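Local coordinates for threonine phosphate decarboxylase-like enzyme (Sulfurospirillum multivorans, PDB 6OUX), which catalyses the pyridoxal phosphate-dependent decarboxylation of L-serine O-phosphate to ethanolamine O-phosphate, a precursor in norcobamide biosynthesis, at residues 45-50 / 368-373. Numbering follows the deposited sequence.
Sequences IDACYL and IRIAGR
Part of the O-phospho-L-serine site is built here: Arg-369, which probably binds that substrate, is held against the loop that follows strand 45-46. Its NH2 donates to Cys-48 O at 2.8 Å, nearly along the carbonyl axis although the N-H is bent (131°), and CD2 of Leu-50 sits over the centre of one guanidinium face, 3.7 Å from CZ. With CG anti to the backbone N (chi1 -164°) and a bend at chi3, the chain brings NE back to donate to a water 2.7 Å away, which lies within hydrogen-bonding distance of Arg-369 O and Ala-47 O, rivals for its protons. NH1 bonds to Asn-181 O, which further fixes the plane. Were Arg-369 replaced by alanine, Cys-48 O would probably lose its guanidinium donor, Leu-50 CD2 the flat face it rests on, and the site a positive charge. Beside this, Ala-371 N makes a nearly straight bond to Ala-47 O at 2.9 Å, and the Ala-371 methyl lies 3.9 Å from Leu-50 CD2. Arg-373, folded at chi2 and chi3, lays its guanidinium with one face toward Asp-46 O. In the five-stranded sheet, strand 352-356 separates 45-46 from 367-371, pairing with both, while helix 375-388 packs on Ile-45 and Ile-370.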
loop_
_atom_site.group_PDB
_atom_site.type_symbol
_atom_site.label_atom_id
_atom_site.label_comp_id
_atom_site.label_asym_id
_atom_site.label_seq_id
_atom_site.Cartn_x
_atom_site.Cartn_y
_atom_site.Cartn_z
ATOM N N ILE A 45 0.431 -2.117 27.928
ATOM C CA ILE A 45 0.888 -3.275 27.159
ATOM C C ILE A 45 -0.188 -3.574 26.136
ATOM O O ILE A 45 -1.321 -3.922 26.515
ATOM C CB ILE A 45 1.128 -4.512 28.064
ATOM C CG1 ILE A 45 2.229 -4.218 29.073
ATOM C CG2 ILE A 45 1.491 -5.733 27.210
ATOM C CD1 ILE A 45 2.320 -5.283 30.146
ATOM N N ASP A 46 0.160 -3.478 24.858
ATOM C CA ASP A 46 -0.774 -3.875 23.822
ATOM C C ASP A 46 -0.378 -5.273 23.431
ATOM O O ASP A 46 0.637 -5.484 22.741
ATOM C CB ASP A 46 -0.717 -2.903 22.622
ATOM C CG ASP A 46 -1.653 -3.300 21.478
ATOM O OD1 ASP A 46 -2.339 -4.387 21.472
ATOM O OD2 ASP A 46 -1.723 -2.456 20.549
ATOM N N ALA A 47 -1.159 -6.253 23.844
ATOM C CA ALA A 47 -0.906 -7.634 23.366
ATOM C C ALA A 47 -1.949 -8.142 22.342
ATOM O O ALA A 47 -2.217 -9.328 22.275
ATOM C CB ALA A 47 -0.777 -8.576 24.554
ATOM N N CYS A 48 -2.480 -7.250 21.511
ATOM C CA CYS A 48 -3.384 -7.617 20.447
ATOM C C CYS A 48 -2.702 -7.850 19.125
ATOM O O CYS A 48 -2.985 -8.830 18.440
ATOM C CB CYS A 48 -4.403 -6.508 20.190
ATOM S SG CYS A 48 -5.681 -6.371 21.417
ATOM N N TYR A 49 -1.838 -6.926 18.724
ATOM C CA TYR A 49 -1.155 -7.082 17.453
ATOM C C TYR A 49 0.089 -7.976 17.550
ATOM O O TYR A 49 0.774 -8.071 18.574
ATOM C CB TYR A 49 -0.796 -5.730 16.801
ATOM C CG TYR A 49 0.335 -5.084 17.503
ATOM C CD1 TYR A 49 0.129 -4.469 18.738
ATOM C CD2 TYR A 49 1.624 -5.111 16.978
ATOM C CE1 TYR A 49 1.170 -3.889 19.433
ATOM C CE2 TYR A 49 2.683 -4.549 17.685
ATOM C CZ TYR A 49 2.439 -3.935 18.915
ATOM O OH TYR A 49 3.430 -3.329 19.654
ATOM N N LEU A 50 0.367 -8.617 16.439
ATOM C CA LEU A 50 1.344 -9.683 16.371
ATOM C C LEU A 50 2.656 -9.111 15.839
ATOM O O LEU A 50 2.704 -8.444 14.807
ATOM C CB LEU A 50 0.820 -10.788 15.550
ATOM C CG LEU A 50 -0.612 -11.205 15.888
ATOM C CD1 LEU A 50 -1.047 -12.240 14.899
ATOM C CD2 LEU A 50 -0.754 -11.748 17.303
ATOM N N ILE A 368 -9.504 -15.841 24.696
ATOM C CA ILE A 368 -8.746 -14.661 24.353
ATOM C C ILE A 368 -7.455 -15.078 23.627
ATOM O O ILE A 368 -6.870 -16.121 23.932
ATOM C CB ILE A 368 -8.397 -13.803 25.575
ATOM C CG1 ILE A 368 -7.683 -14.590 26.687
ATOM C CG2 ILE A 368 -9.645 -13.176 26.143
ATOM C CD1 ILE A 368 -7.145 -13.669 27.776
ATOM N N ARG A 369 -7.020 -14.242 22.713
ATOM C CA ARG A 369 -5.723 -14.418 22.032
ATOM C C ARG A 369 -4.760 -13.389 22.555
ATOM O O ARG A 369 -5.041 -12.184 22.480
ATOM C CB ARG A 369 -5.839 -14.238 20.530
ATOM C CG ARG A 369 -4.606 -14.786 19.773
ATOM C CD ARG A 369 -4.568 -14.267 18.371
ATOM N NE ARG A 369 -4.437 -12.822 18.289
ATOM C CZ ARG A 369 -4.460 -12.146 17.140
ATOM N NH1 ARG A 369 -4.596 -12.794 16.012
ATOM N NH2 ARG A 369 -4.326 -10.839 17.114
ATOM N N ILE A 370 -3.602 -13.853 23.062
ATOM C CA ILE A 370 -2.597 -12.922 23.621
ATOM C C ILE A 370 -1.289 -13.004 22.824
ATOM O O ILE A 370 -0.718 -14.048 22.707
ATOM C CB ILE A 370 -2.250 -13.249 25.109
ATOM C CG1 ILE A 370 -3.542 -13.452 25.915
ATOM C CG2 ILE A 370 -1.348 -12.147 25.687
ATOM C CD1 ILE A 370 -3.333 -13.849 27.363
ATOM N N ALA A 371 -0.839 -11.878 22.298
ATOM C CA ALA A 371 0.423 -11.845 21.567
ATOM C C ALA A 371 1.579 -11.885 22.560
ATOM O O ALA A 371 1.507 -11.232 23.617
ATOM C CB ALA A 371 0.509 -10.563 20.763
ATOM N N GLY A 372 2.640 -12.595 22.245
ATOM C CA GLY A 372 3.770 -12.731 23.150
ATOM C C GLY A 372 4.558 -11.456 23.049
ATOM O O GLY A 372 4.739 -10.935 21.932
ATOM N N ARG A 373 4.888 -10.873 24.211
ATOM C CA ARG A 373 5.671 -9.627 24.268
ATOM C C ARG A 373 7.122 -9.859 24.777
ATOM O O ARG A 373 7.688 -10.952 24.603
ATOM C CB ARG A 373 4.923 -8.586 25.118
ATOM C CG ARG A 373 3.509 -8.293 24.679
ATOM C CD ARG A 373 3.288 -8.224 23.188
ATOM N NE ARG A 373 4.033 -7.153 22.561
ATOM C CZ ARG A 373 4.321 -7.107 21.259
ATOM N NH1 ARG A 373 3.890 -8.075 20.399
ATOM N NH2 ARG A 373 5.042 -6.081 20.811
HETATM O O HOH W 1 -3.738 -11.209 20.398
#